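Local coordinates for protein ATP-dependent DNA helicase (PDB 5V9X) that unwinds RNA:DNA duplexes as an ATP-driven helicase that tracks 3' to 5' along a single strand of DNA, at residues Ser778-Cys783 with Phe821-Glu826; Leu788-Arg793 with Gln806-Leu811. All blocks are in the same frame, centred on the assembly; numbering follows the deposited sequence.

Interaction 1: Ser778-Cys783 with Phe821-Glu826; sequences SRFREC and FPIVLE
The CG2 methyl of I823 sits over one face of the F780 ring, 4.0 Å from the centroid and 30° off the ring normal, the geometry of a CH-pi contact. It is displaced toward the CD1-CE1 side of the ring: I823 CG2 is 3.5 Å from F780 CE1. The two side chains run at about a right angle to each other. With F780 CG anti to the backbone N (chi1 -180°), the ring reaches out to the second helix even though the CB itself does not aim there. The same ring atom has a second aliphatic neighbour, since V824 CG2 lies 3.6 Å from F780 CE1 in an oblique approach. One turn further along, C783 points its CB at the partner helix. C783 CB meets I823 CG2 at 4.1 Å, and C783 SG touches the aliphatic CG of E826 at 3.9 Å. The E826 carboxylate, through OE2, forms a salt bridge with R829.

Behind this apolar layer, E782 bridges to R781 NH2 through OE2, while its OE1 has only a long, out-of-plane charge attraction to R779 NE; R779 also makes a salt bridge to E830 of helix 822-835. L506 adds a further apolar cover to I823, and L812 of helix 801-815 touches F780. The carbonyl O of F821, the N-cap residue, accepts the hydrogen bond of L825 N. The segment axes approach to 9.2 Å and cross at 127°, closer to antiparallel than to parallel, which is the arrangement of two packed helices of the helical part of the DEAD/H-associated region of this Lhr helicase.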
loop_
_atom_site.group_PDB
_atom_site.type_symbol
_atom_site.label_atom_id
_atom_site.label_comp_id
_atom_site.label_asym_id
_atom_site.label_seq_id
_atom_site.Cartn_x
_atom_site.Cartn_y
_atom_site.Cartn_z
ATOM N N SER A 778 -13.666 -14.269 -0.911
ATOM C CA SER A 778 -12.332 -14.042 -0.362
ATOM C C SER A 778 -12.368 -13.017 0.765
ATOM O O SER A 778 -11.787 -13.235 1.834
ATOM C CB SER A 778 -11.377 -13.590 -1.467
ATOM O OG SER A 778 -11.153 -14.625 -2.406
ATOM N N ARG A 779 -13.047 -11.890 0.544
ATOM C CA ARG A 779 -13.071 -10.846 1.557
ATOM C C ARG A 779 -13.932 -11.222 2.757
ATOM O O ARG A 779 -13.732 -10.666 3.841
ATOM C CB ARG A 779 -13.544 -9.529 0.940
ATOM C CG ARG A 779 -12.641 -9.022 -0.183
ATOM C CD ARG A 779 -11.198 -8.867 0.284
ATOM N NE ARG A 779 -10.279 -8.604 -0.821
ATOM C CZ ARG A 779 -9.801 -7.403 -1.131
ATOM N NH1 ARG A 779 -10.151 -6.342 -0.416
ATOM N NH2 ARG A 779 -8.968 -7.261 -2.156
ATOM N N PHE A 780 -14.874 -12.156 2.597
ATOM C CA PHE A 780 -15.570 -12.686 3.766
ATOM C C PHE A 780 -14.637 -13.544 4.612
ATOM O O PHE A 780 -14.730 -13.541 5.845
ATOM C CB PHE A 780 -16.798 -13.493 3.340
ATOM C CG PHE A 780 -17.574 -14.074 4.494
ATOM C CD1 PHE A 780 -18.608 -13.363 5.079
ATOM C CD2 PHE A 780 -17.271 -15.336 4.991
ATOM C CE1 PHE A 780 -19.327 -13.896 6.138
ATOM C CE2 PHE A 780 -17.981 -15.872 6.053
ATOM C CZ PHE A 780 -19.011 -15.152 6.626
ATOM N N ARG A 781 -13.739 -14.292 3.967
ATOM C CA ARG A 781 -12.772 -15.095 4.708
ATOM C C ARG A 781 -11.791 -14.210 5.466
ATOM O O ARG A 781 -11.565 -14.403 6.667
ATOM C CB ARG A 781 -12.023 -16.030 3.756
ATOM C CG ARG A 781 -10.823 -16.710 4.395
ATOM C CD ARG A 781 -9.978 -17.447 3.373
ATOM N NE ARG A 781 -9.546 -16.584 2.274
ATOM C CZ ARG A 781 -8.547 -15.710 2.355
ATOM N NH1 ARG A 781 -7.874 -15.568 3.489
ATOM N NH2 ARG A 781 -8.224 -14.972 1.302
ATOM N N GLU A 782 -11.189 -13.235 4.775
ATOM C CA GLU A 782 -10.242 -12.338 5.430
ATOM C C GLU A 782 -10.907 -11.569 6.567
ATOM O O GLU A 782 -10.284 -11.325 7.608
ATOM C CB GLU A 782 -9.638 -11.371 4.408
ATOM C CG GLU A 782 -8.853 -12.037 3.280
ATOM C CD GLU A 782 -8.385 -11.042 2.227
ATOM O OE1 GLU A 782 -8.706 -9.840 2.358
ATOM O OE2 GLU A 782 -7.699 -11.459 1.268
ATOM N N CYS A 783 -12.174 -11.182 6.390
ATOM C CA CYS A 783 -12.883 -10.467 7.447
ATOM C C CYS A 783 -13.158 -11.375 8.641
ATOM O O CYS A 783 -12.931 -10.986 9.793
ATOM C CB CYS A 783 -14.188 -9.882 6.907
ATOM S SG CYS A 783 -13.991 -8.355 5.956
ATOM N N PHE A 821 -25.779 -10.280 9.511
ATOM C CA PHE A 821 -24.580 -10.813 10.144
ATOM C C PHE A 821 -23.422 -9.835 9.967
ATOM O O PHE A 821 -23.075 -9.502 8.823
ATOM C CB PHE A 821 -24.239 -12.173 9.537
ATOM C CG PHE A 821 -23.285 -12.991 10.359
ATOM C CD1 PHE A 821 -23.702 -13.587 11.539
ATOM C CD2 PHE A 821 -21.979 -13.187 9.940
ATOM C CE1 PHE A 821 -22.829 -14.348 12.293
ATOM C CE2 PHE A 821 -21.102 -13.947 10.689
ATOM C CZ PHE A 821 -21.528 -14.530 11.866
ATOM N N PRO A 822 -22.814 -9.346 11.052
ATOM C CA PRO A 822 -21.810 -8.275 10.919
ATOM C C PRO A 822 -20.649 -8.601 9.992
ATOM O O PRO A 822 -20.083 -7.679 9.388
ATOM C CB PRO A 822 -21.339 -8.070 12.364
ATOM C CG PRO A 822 -22.518 -8.456 13.188
ATOM C CD PRO A 822 -23.163 -9.606 12.459
ATOM N N ILE A 823 -20.268 -9.872 9.853
ATOM C CA ILE A 823 -19.186 -10.203 8.931
ATOM C C ILE A 823 -19.659 -10.076 7.488
ATOM O O ILE A 823 -18.924 -9.586 6.621
ATOM C CB ILE A 823 -18.628 -11.606 9.229
ATOM C CG1 ILE A 823 -18.188 -11.693 10.688
ATOM C CG2 ILE A 823 -17.447 -11.912 8.321
ATOM C CD1 ILE A 823 -17.139 -10.671 11.062
ATOM N N VAL A 824 -20.892 -10.504 7.207
ATOM C CA VAL A 824 -21.461 -10.304 5.876
ATOM C C VAL A 824 -21.556 -8.816 5.562
ATOM O O VAL A 824 -21.193 -8.371 4.466
ATOM C CB VAL A 824 -22.832 -10.993 5.764
ATOM C CG1 VAL A 824 -23.476 -10.675 4.424
ATOM C CG2 VAL A 824 -22.687 -12.494 5.944
ATOM N N LEU A 825 -22.042 -8.025 6.522
ATOM C CA LEU A 825 -22.146 -6.582 6.324
ATOM C C LEU A 825 -20.788 -5.972 5.998
ATOM O O LEU A 825 -20.664 -5.157 5.075
ATOM C CB LEU A 825 -22.738 -5.921 7.570
ATOM C CG LEU A 825 -24.144 -6.318 8.019
ATOM C CD1 LEU A 825 -24.504 -5.602 9.312
ATOM C CD2 LEU A 825 -25.167 -6.014 6.937
ATOM N N GLU A 826 -19.752 -6.361 6.745
ATOM C CA GLU A 826 -18.437 -5.759 6.553
ATOM C C GLU A 826 -17.790 -6.232 5.257
ATOM O O GLU A 826 -17.126 -5.448 4.569
ATOM C CB GLU A 826 -17.539 -6.062 7.752
ATOM C CG GLU A 826 -16.106 -5.574 7.600
ATOM C CD GLU A 826 -16.011 -4.095 7.254
ATOM O OE1 GLU A 826 -16.892 -3.312 7.674
ATOM O OE2 GLU A 826 -15.046 -3.712 6.559
#

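Interaction 2: Leu788-Arg793 with Gln806-Leu811; sequences LLLPRR and QRAAQL
At the edge of the R807 guanidinium, near its plane, lies the ring carbon CG of P791, while CG of Q806 takes another edge position in the plane. The proline does not stack on the flat group. Its CG instead meets the aliphatic stem: P791 CG is 3.6 Å from R807 CD and 3.8 Å from R807 NE. The arrangement belongs to a helix-loop-helix connection, in which the linker after helix 774-786 folds back over the flank of helix 801-815. The turn into this linker is a Schellman motif at L788, whose positive phi (65°) ends the helical run and lets the chain depart.

R807 supplies the outer half of the contact. Its CB points toward the linker, and a bend at chi2 (-62°) brings CG and CD across the proline ring at an oblique angle. A bond from R807 NH1 to Q806 OE1 is too short and bent to be trusted at this resolution. The R793 guanidinium also comes near that of R807, a like-charged pair not in contact.

The inner half is apolar and centred on L790, whose CB points toward the helix. Its CD1 meets the methyl of A808, with L790 CD1 at 3.9 Å from A808 CB. The small alanine lets the leucine come down to the helix backbone itself. L790 also touches A784 and A785 of helix 774-786, so it packs against both helices that the linker joins. L811, one turn on from R807 and A808, closes the inner end, its CD2 at 4.1 Å from L790 CD2. The leucine also reaches the main chain, where L790 CD2 stands 3.6 Å from A808 CA.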
loop_
_atom_site.group_PDB
_atom_site.type_symbol
_atom_site.label_atom_id
_atom_site.label_comp_id
_atom_site.label_asym_id
_atom_site.label_seq_id
_atom_site.Cartn_x
_atom_site.Cartn_y
_atom_site.Cartn_z
ATOM N N LEU A 788 -11.355 -12.626 14.352
ATOM C CA LEU A 788 -11.023 -13.690 15.298
ATOM C C LEU A 788 -12.202 -14.627 15.560
ATOM O O LEU A 788 -12.374 -15.119 16.677
ATOM C CB LEU A 788 -10.499 -13.118 16.623
ATOM C CG LEU A 788 -9.337 -12.129 16.532
ATOM C CD1 LEU A 788 -9.058 -11.499 17.891
ATOM C CD2 LEU A 788 -8.100 -12.820 15.992
ATOM N N LEU A 789 -13.013 -14.891 14.536
ATOM C CA LEU A 789 -14.201 -15.720 14.687
ATOM C C LEU A 789 -14.045 -17.127 14.127
ATOM O O LEU A 789 -14.816 -18.014 14.510
ATOM C CB LEU A 789 -15.401 -15.052 14.008
ATOM C CG LEU A 789 -15.799 -13.687 14.563
ATOM C CD1 LEU A 789 -16.945 -13.120 13.759
ATOM C CD2 LEU A 789 -16.179 -13.795 16.029
ATOM N N LEU A 790 -13.085 -17.349 13.231
ATOM C CA LEU A 790 -12.896 -18.672 12.654
ATOM C C LEU A 790 -12.192 -19.591 13.648
ATOM O O LEU A 790 -11.244 -19.172 14.316
ATOM C CB LEU A 790 -12.075 -18.591 11.371
ATOM C CG LEU A 790 -12.709 -17.933 10.148
ATOM C CD1 LEU A 790 -11.748 -17.992 8.974
ATOM C CD2 LEU A 790 -14.028 -18.606 9.808
ATOM N N PRO A 791 -12.630 -20.845 13.764
ATOM C CA PRO A 791 -11.894 -21.805 14.596
ATOM C C PRO A 791 -10.549 -22.136 13.963
ATOM O O PRO A 791 -10.466 -22.426 12.768
ATOM C CB PRO A 791 -12.821 -23.025 14.640
ATOM C CG PRO A 791 -13.659 -22.907 13.412
ATOM C CD PRO A 791 -13.839 -21.436 13.165
ATOM N N ARG A 792 -9.495 -22.074 14.767
ATOM C CA ARG A 792 -8.142 -22.348 14.307
ATOM C C ARG A 792 -7.702 -23.746 14.737
ATOM O O ARG A 792 -8.341 -24.403 15.562
ATOM C CB ARG A 792 -7.168 -21.281 14.828
ATOM C CG ARG A 792 -7.429 -20.828 16.257
ATOM C CD ARG A 792 -6.407 -19.795 16.719
ATOM N NE ARG A 792 -6.389 -18.601 15.877
ATOM C CZ ARG A 792 -5.559 -17.575 16.055
ATOM N NH1 ARG A 792 -4.676 -17.596 17.045
ATOM N NH2 ARG A 792 -5.610 -16.528 15.243
ATOM N N ARG A 793 -6.592 -24.203 14.148
ATOM C CA ARG A 793 -6.102 -25.552 14.411
ATOM C C ARG A 793 -5.267 -25.627 15.681
ATOM O O ARG A 793 -5.172 -26.696 16.294
ATOM C CB ARG A 793 -5.283 -26.055 13.223
ATOM C CG ARG A 793 -6.098 -26.338 11.974
ATOM C CD ARG A 793 -5.933 -27.785 11.539
ATOM N NE ARG A 793 -7.196 -28.515 11.580
ATOM C CZ ARG A 793 -7.295 -29.838 11.515
ATOM N NH1 ARG A 793 -6.203 -30.585 11.412
ATOM N NH2 ARG A 793 -8.487 -30.417 11.559
ATOM N N GLN A 806 -11.886 -23.395 4.462
ATOM C CA GLN A 806 -12.891 -24.406 4.777
ATOM C C GLN A 806 -13.858 -23.912 5.846
ATOM O O GLN A 806 -15.080 -24.009 5.686
ATOM C CB GLN A 806 -12.206 -25.698 5.220
ATOM C CG GLN A 806 -13.156 -26.767 5.728
ATOM C CD GLN A 806 -12.437 -28.052 6.084
ATOM O OE1 GLN A 806 -12.459 -28.491 7.234
ATOM N NE2 GLN A 806 -11.793 -28.663 5.097
ATOM N N ARG A 807 -13.328 -23.367 6.944
ATOM C CA ARG A 807 -14.196 -22.892 8.016
ATOM C C ARG A 807 -14.952 -21.633 7.608
ATOM O O ARG A 807 -16.121 -21.465 7.972
ATOM C CB ARG A 807 -13.380 -22.641 9.283
ATOM C CG ARG A 807 -12.814 -23.899 9.924
ATOM C CD ARG A 807 -13.916 -24.849 10.369
ATOM N NE ARG A 807 -13.385 -25.948 11.172
ATOM C CZ ARG A 807 -12.877 -27.066 10.663
ATOM N NH1 ARG A 807 -12.834 -27.237 9.349
ATOM N NH2 ARG A 807 -12.412 -28.014 11.466
ATOM N N ALA A 808 -14.308 -20.736 6.856
ATOM C CA ALA A 808 -14.987 -19.517 6.425
ATOM C C ALA A 808 -16.087 -19.826 5.418
ATOM O O ALA A 808 -17.192 -19.275 5.504
ATOM C CB ALA A 808 -13.985 -18.524 5.836
ATOM N N ALA A 809 -15.803 -20.700 4.449
ATOM C CA ALA A 809 -16.825 -21.089 3.482
ATOM C C ALA A 809 -17.977 -21.809 4.169
ATOM O O ALA A 809 -19.150 -21.524 3.904
ATOM C CB ALA A 809 -16.217 -21.963 2.387
ATOM N N GLN A 810 -17.659 -22.746 5.066
ATOM C CA GLN A 810 -18.700 -23.431 5.821
ATOM C C GLN A 810 -19.455 -22.484 6.744
ATOM O O GLN A 810 -20.605 -22.767 7.102
ATOM C CB GLN A 810 -18.088 -24.590 6.615
ATOM C CG GLN A 810 -17.877 -25.852 5.780
ATOM C CD GLN A 810 -16.821 -26.780 6.351
ATOM O OE1 GLN A 810 -16.160 -26.460 7.341
ATOM N NE2 GLN A 810 -16.654 -27.937 5.721
ATOM N N LEU A 811 -18.842 -21.365 7.134
ATOM C CA LEU A 811 -19.552 -20.368 7.929
ATOM C C LEU A 811 -20.423 -19.476 7.053
ATOM O O LEU A 811 -21.541 -19.119 7.445
ATOM C CB LEU A 811 -18.559 -19.527 8.735
ATOM C CG LEU A 811 -19.084 -18.281 9.461
ATOM C CD1 LEU A 811 -20.248 -18.622 10.379
ATOM C CD2 LEU A 811 -17.964 -17.606 10.244
#

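In the fold
From the N-terminal side, the chain runs through helix 774-786, the linker holding 788-793, helix 801-815 and then helix 822-835. Interaction 2 closes the short inner loop, with 12 residues between its segments, and interaction 1 closes the longer one around it, with 37 between, so interaction 2 is nested within the loop closed by interaction 1. The centres lie 12 Å apart and the contacts share a packing layer: F780 CE2 is 3.5 Å from A808 O, and I823 CG1 is 3.6 Å from L789 CD1. Three successive helices and one linker are thereby tied into a single unit, all within the DEAD/H-associated region.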